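Local coordinates for mobilization protein A (PDB 2NS6) that nicks one strand of plasmid DNA at the origin of transfer, as the relaxase that starts conjugative mobilization, at residues Lys88-Ala91 against Ser92-Ala95; Ile132-Pro135 against Ala136-Phe140. One frame throughout, in Å; residues are numbered along the deposited sequence.

Contact 1. Residues Lys88-Ala91 against Ser92-Ala95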
ATOM      1  N   LYS A  88      -3.622  -6.592  13.079  1.00 15.00           N
ATOM      2  CA  LYS A  88      -2.962  -7.148  11.898  1.00 17.30           C
ATOM      3  C   LYS A  88      -3.982  -7.676  10.894  1.00 16.43           C
ATOM      4  O   LYS A  88      -3.882  -7.393   9.706  1.00 17.61           O
ATOM      5  CB  LYS A  88      -2.018  -8.292  12.280  1.00 17.00           C
ATOM      6  CG  LYS A  88      -0.797  -7.874  13.077  1.00 19.05           C
ATOM      7  CD  LYS A  88       0.030  -9.095  13.445  1.00 18.06           C
ATOM      8  CE  LYS A  88       1.258  -8.698  14.225  1.00 19.62           C
ATOM      9  NZ  LYS A  88       2.162  -9.848  14.471  1.00 20.51           N
ATOM     10  N   ALA A  89      -4.955  -8.448  11.367  1.00 14.58           N
ATOM     11  CA  ALA A  89      -5.967  -8.991  10.469  1.00 14.41           C
ATOM     12  C   ALA A  89      -6.764  -7.870   9.820  1.00 12.93           C
ATOM     13  O   ALA A  89      -7.015  -7.898   8.615  1.00 14.73           O
ATOM     14  CB  ALA A  89      -6.904  -9.944  11.231  1.00 13.80           C
ATOM     15  N   LEU A  90      -7.162  -6.880  10.614  1.00 13.72           N
ATOM     16  CA  LEU A  90      -7.945  -5.751  10.098  1.00 12.51           C
ATOM     17  C   LEU A  90      -7.221  -4.956   9.005  1.00 13.45           C
ATOM     18  O   LEU A  90      -7.804  -4.670   7.955  1.00 14.07           O
ATOM     19  CB  LEU A  90      -8.334  -4.807  11.247  1.00 13.24           C
ATOM     20  CG  LEU A  90      -9.013  -3.489  10.865  1.00 11.12           C
ATOM     21  CD1 LEU A  90     -10.305  -3.762  10.111  1.00 11.12           C
ATOM     22  CD2 LEU A  90      -9.297  -2.673  12.120  1.00 13.35           C
ATOM     23  N   ALA A  91      -5.961  -4.603   9.257  1.00 13.10           N
ATOM     24  CA  ALA A  91      -5.157  -3.845   8.299  1.00 14.43           C
ATOM     25  C   ALA A  91      -4.980  -4.616   6.993  1.00 14.92           C
ATOM     26  O   ALA A  91      -5.158  -4.058   5.904  1.00 13.74           O
ATOM     27  CB  ALA A  91      -3.782  -3.519   8.901  1.00 14.18           C
ATOM     28  N   SER A  92      -4.632  -5.897   7.112  1.00 16.57           N
ATOM     29  CA  SER A  92      -4.444  -6.756   5.943  1.00 17.29           C
ATOM     30  C   SER A  92      -5.754  -6.803   5.183  1.00 16.86           C
ATOM     31  O   SER A  92      -5.796  -6.643   3.960  1.00 17.04           O
ATOM     32  CB  SER A  92      -4.082  -8.181   6.363  1.00 17.85           C
ATOM     33  OG  SER A  92      -2.959  -8.198   7.221  1.00 20.07           O
ATOM     34  N   GLU A  93      -6.826  -7.034   5.930  1.00 17.46           N
ATOM     35  CA  GLU A  93      -8.157  -7.115   5.355  1.00 17.91           C
ATOM     36  C   GLU A  93      -8.487  -5.856   4.564  1.00 16.78           C
ATOM     37  O   GLU A  93      -8.966  -5.938   3.431  1.00 16.28           O
ATOM     38  CB  GLU A  93      -9.191  -7.322   6.465  1.00 22.56           C
ATOM     39  CG  GLU A  93     -10.605  -7.591   5.971  1.00 25.85           C
ATOM     40  CD  GLU A  93     -11.639  -7.443   7.080  1.00 28.33           C
ATOM     41  OE1 GLU A  93     -11.769  -6.321   7.617  1.00 31.82           O
ATOM     42  OE2 GLU A  93     -12.311  -8.435   7.412  1.00 28.70           O
ATOM     43  N   PHE A  94      -8.227  -4.688   5.146  1.00 14.13           N
ATOM     44  CA  PHE A  94      -8.543  -3.452   4.445  1.00 13.36           C
ATOM     45  C   PHE A  94      -7.620  -3.239   3.227  1.00 14.28           C
ATOM     46  O   PHE A  94      -8.054  -2.714   2.206  1.00 16.04           O
ATOM     47  CB  PHE A  94      -8.482  -2.260   5.414  1.00 13.77           C
ATOM     48  CG  PHE A  94      -8.972  -0.957   4.824  1.00 14.17           C
ATOM     49  CD1 PHE A  94     -10.276  -0.825   4.337  1.00 16.46           C
ATOM     50  CD2 PHE A  94      -8.125   0.138   4.755  1.00 15.24           C
ATOM     51  CE1 PHE A  94     -10.718   0.388   3.797  1.00 15.91           C
ATOM     52  CE2 PHE A  94      -8.558   1.352   4.218  1.00 17.19           C
ATOM     53  CZ  PHE A  94      -9.854   1.475   3.737  1.00 14.37           C
ATOM     54  N   ALA A  95      -6.361  -3.663   3.321  1.00 14.04           N
ATOM     55  CA  ALA A  95      -5.448  -3.517   2.191  1.00 12.99           C
ATOM     56  C   ALA A  95      -5.983  -4.306   0.992  1.00 14.28           C
ATOM     57  O   ALA A  95      -5.962  -3.834  -0.150  1.00 13.22           O
ATOM     58  CB  ALA A  95      -4.057  -4.012   2.564  1.00 10.88           C
TER

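Contact 2. Residues Ile132-Pro135 against Ala136-Phe140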
ATOM      1  N   ILE A 132       1.263 -11.550 -15.792  1.00 17.34           N
ATOM      2  CA  ILE A 132       2.191 -11.670 -16.915  1.00 18.40           C
ATOM      3  C   ILE A 132       3.569 -11.186 -16.492  1.00 17.89           C
ATOM      4  O   ILE A 132       3.741 -10.018 -16.118  1.00 18.37           O
ATOM      5  CB  ILE A 132       1.716 -10.826 -18.115  1.00 18.96           C
ATOM      6  CG1 ILE A 132       0.419 -11.404 -18.673  1.00 20.37           C
ATOM      7  CG2 ILE A 132       2.792 -10.787 -19.189  1.00 20.68           C
ATOM      8  CD1 ILE A 132      -0.256 -10.510 -19.674  1.00 23.83           C
ATOM      9  N   GLU A 133       4.551 -12.078 -16.553  1.00 18.64           N
ATOM     10  CA  GLU A 133       5.913 -11.730 -16.158  1.00 19.51           C
ATOM     11  C   GLU A 133       6.514 -10.646 -17.045  1.00 19.48           C
ATOM     12  O   GLU A 133       6.390 -10.687 -18.266  1.00 20.38           O
ATOM     13  CB  GLU A 133       6.838 -12.952 -16.209  1.00 21.00           C
ATOM     14  CG  GLU A 133       6.433 -14.116 -15.331  1.00 24.39           C
ATOM     15  CD  GLU A 133       7.632 -14.954 -14.905  1.00 27.53           C
ATOM     16  OE1 GLU A 133       7.438 -16.027 -14.295  1.00 26.07           O
ATOM     17  OE2 GLU A 133       8.778 -14.529 -15.174  1.00 30.79           O
ATOM     18  N   ARG A 134       7.174  -9.684 -16.418  1.00 16.50           N
ATOM     19  CA  ARG A 134       7.813  -8.598 -17.140  1.00 18.65           C
ATOM     20  C   ARG A 134       9.048  -8.208 -16.338  1.00 17.74           C
ATOM     21  O   ARG A 134       9.023  -8.222 -15.109  1.00 18.70           O
ATOM     22  CB  ARG A 134       6.887  -7.373 -17.251  1.00 16.31           C
ATOM     23  CG  ARG A 134       5.524  -7.614 -17.900  1.00 15.93           C
ATOM     24  CD  ARG A 134       4.696  -6.324 -17.910  1.00 16.54           C
ATOM     25  NE  ARG A 134       3.451  -6.435 -18.680  1.00 15.29           N
ATOM     26  CZ  ARG A 134       2.333  -7.009 -18.238  1.00 16.36           C
ATOM     27  NH1 ARG A 134       2.283  -7.533 -17.020  1.00 15.68           N
ATOM     28  NH2 ARG A 134       1.260  -7.050 -19.014  1.00 16.50           N
ATOM     29  N   PRO A 135      10.160  -7.904 -17.018  1.00 18.55           N
ATOM     30  CA  PRO A 135      11.379  -7.508 -16.301  1.00 17.47           C
ATOM     31  C   PRO A 135      11.105  -6.194 -15.565  1.00 16.86           C
ATOM     32  O   PRO A 135      10.152  -5.491 -15.890  1.00 18.03           O
ATOM     33  CB  PRO A 135      12.392  -7.331 -17.429  1.00 18.05           C
ATOM     34  CG  PRO A 135      11.978  -8.387 -18.405  1.00 20.10           C
ATOM     35  CD  PRO A 135      10.461  -8.257 -18.419  1.00 18.86           C
ATOM     36  N   ALA A 136      11.935  -5.858 -14.586  1.00 16.62           N
ATOM     37  CA  ALA A 136      11.747  -4.624 -13.836  1.00 17.00           C
ATOM     38  C   ALA A 136      11.769  -3.412 -14.772  1.00 18.87           C
ATOM     39  O   ALA A 136      10.923  -2.524 -14.673  1.00 17.90           O
ATOM     40  CB  ALA A 136      12.838  -4.486 -12.756  1.00 16.41           C
ATOM     41  N   ALA A 137      12.735  -3.384 -15.686  1.00 19.36           N
ATOM     42  CA  ALA A 137      12.869  -2.281 -16.632  1.00 21.21           C
ATOM     43  C   ALA A 137      11.685  -2.157 -17.604  1.00 22.43           C
ATOM     44  O   ALA A 137      11.543  -1.138 -18.285  1.00 21.89           O
ATOM     45  CB  ALA A 137      14.178  -2.440 -17.426  1.00 21.58           C
ATOM     46  N   GLN A 138      10.838  -3.183 -17.667  1.00 21.13           N
ATOM     47  CA  GLN A 138       9.687  -3.165 -18.577  1.00 20.62           C
ATOM     48  C   GLN A 138       8.342  -3.025 -17.875  1.00 19.61           C
ATOM     49  O   GLN A 138       7.344  -2.658 -18.495  1.00 19.33           O
ATOM     50  CB  GLN A 138       9.655  -4.449 -19.411  1.00 18.90           C
ATOM     51  CG  GLN A 138       8.537  -4.494 -20.446  1.00 19.07           C
ATOM     52  CD  GLN A 138       8.377  -5.870 -21.069  1.00 20.64           C
ATOM     53  OE1 GLN A 138       9.360  -6.531 -21.394  1.00 20.79           O
ATOM     54  NE2 GLN A 138       7.132  -6.302 -21.244  1.00 18.64           N
ATOM     55  N   TRP A 139       8.314  -3.324 -16.582  1.00 19.89           N
ATOM     56  CA  TRP A 139       7.070  -3.269 -15.821  1.00 17.01           C
ATOM     57  C   TRP A 139       6.339  -1.930 -15.841  1.00 18.68           C
ATOM     58  O   TRP A 139       5.116  -1.895 -15.982  1.00 18.63           O
ATOM     59  CB  TRP A 139       7.328  -3.704 -14.373  1.00 16.43           C
ATOM     60  CG  TRP A 139       6.091  -3.736 -13.509  1.00 12.16           C
ATOM     61  CD1 TRP A 139       5.596  -2.712 -12.753  1.00 11.55           C
ATOM     62  CD2 TRP A 139       5.163  -4.820 -13.371  1.00  9.25           C
ATOM     63  NE1 TRP A 139       4.423  -3.088 -12.159  1.00 12.02           N
ATOM     64  CE2 TRP A 139       4.127  -4.375 -12.519  1.00  8.76           C
ATOM     65  CE3 TRP A 139       5.101  -6.121 -13.887  1.00 11.70           C
ATOM     66  CZ2 TRP A 139       3.038  -5.184 -12.170  1.00  9.45           C
ATOM     67  CZ3 TRP A 139       4.013  -6.931 -13.540  1.00  7.42           C
ATOM     68  CH2 TRP A 139       2.998  -6.457 -12.690  1.00 10.55           C
ATOM     69  N   PHE A 140       7.081  -0.832 -15.716  1.00 20.32           N
ATOM     70  CA  PHE A 140       6.477   0.493 -15.673  1.00 20.26           C
ATOM     71  C   PHE A 140       6.333   1.212 -17.021  1.00 23.17           C
ATOM     72  O   PHE A 140       5.892   2.366 -17.082  1.00 23.24           O
ATOM     73  CB  PHE A 140       7.251   1.368 -14.679  1.00 19.53           C
ATOM     74  CG  PHE A 140       7.332   0.782 -13.286  1.00 19.26           C
ATOM     75  CD1 PHE A 140       8.376  -0.067 -12.927  1.00 17.11           C
ATOM     76  CD2 PHE A 140       6.353   1.076 -12.339  1.00 17.05           C
ATOM     77  CE1 PHE A 140       8.442  -0.612 -11.636  1.00 18.62           C
ATOM     78  CE2 PHE A 140       6.407   0.538 -11.050  1.00 14.52           C
ATOM     79  CZ  PHE A 140       7.454  -0.308 -10.699  1.00 18.84           C
TER

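Contact 1. Residues Lys88-Ala91 against Ser92-Ala95
Two successive turns in the middle of helix 84-99 meet here, Lys88-Ala91 handing over to Ser92-Ala95. Four i to i+4 backbone bonds carry the helix through the join: Ser92 N to Lys88 O (3.1 Å), Glu93 N to Ala89 O (2.8 Å), Phe94 N to Leu90 O (2.8 Å) and Ala95 N to Ala91 O (2.9 Å). They are nearly uniform in geometry, as in a regular alpha-helix.

One side chain doubles back on this framework. With its hydroxyl anti to the carbonyl carbon (chi1 -54°), Ser92 places OG 2.8 Å from Lys88 O, the same oxygen that takes the backbone N-H of Ser92. OG is also hydrogen-bonded to Glu42 OE2 in strand 38-44, so one proton has two acceptors to choose between.

Leu90 CD1 comes slantwise to 3.9 Å from Glu93 OE1. That carboxylate oxygen is gripped from helix 164-181 by a salt bridge to Arg178 and a hydrogen bond with His175, an environment likely to favour the charged form. A manganese ion lies about 6 Å from the Glu93 side chain.

Leu90 and Phe94 face helix 164-181, Phe94 meeting both His175 and Phe76 edge-to-face, while Ala91 and Ala95 rest on strand 106-113. This is an amphipathic helix lying on an antiparallel beta-sheet, with helix 164-181 along an adjacent side, part of the alpha/beta build of the MobA relaxase domain.

Contact 2. Residues Ile132-Pro135 against Ala136-Phe140
Pro135 and Trp139 meet where the loop 132-135 turns into a short, weakly bonded helix, and the carbonyl oxygen of Pro135 is the acceptor that ties the two together. It takes two backbone N-H groups. Trp139 N, 2.9 Å from Pro135 O, meets the carbonyl almost end-on, although its own N-H is bent (132°); Gln138 N lies 3.0 Å from Pro135 O but well above the carbonyl plane.

Arg134 is buried, and its nitrogens are provided for from several directions. NH1 makes a salt bridge to Asp130, which also accepts from Ile132 N; NH2 bonds to Pro148 O, and NE reaches Gly151 O weakly. The extended chain crosses the indole at about a right angle, Arg134 CB and CD each 4.0 Å from Trp139 CE3. The guanidinium plane stands at 81° to the indole, and Trp139 CZ3 lies at the guanidinium edge, near its plane, 3.9 Å from Arg134 NH1.

Gln138, CG anti to the backbone N (chi1 -177°), lies alongside Pro135 and brings OE1 to 3.6 Å from Pro135 CD. Its NE2 passes 3.9 Å from Arg134 CG and donates to the carbonyls of Glu149 and Gly151. The indole N-H of Trp139 is satisfied by Tyr56 OH, and its backbone bonds with Ala153.

The loop leaving strand 117-124 ends in this turn, which packs against helix 53-63, where Ala136 and Phe140 touch Ala59 and Ala137 touches Tyr63.

Overall arrangement
Both contacts are local, three to five residues apart in sequence, but they lie on opposite sides of the chain's centre, with nearest atoms about 15 Å apart. The centre of contact 1, within one long helix beside the sheet, lies about 11 Å from the centre of the chain, and half of its residues are buried. That of contact 2 lies about 19 Å out, and buried Arg134 and Trp139 join an exposed proline there. They share no secondary-structure element: contact 1 packs on helix 164-181 and strand 106-113, contact 2 on helix 53-63. Side-chain polar partners differ too: helix and strand residues for contact 1; for contact 2, besides Tyr56, mostly loop carbonyls and Asp130.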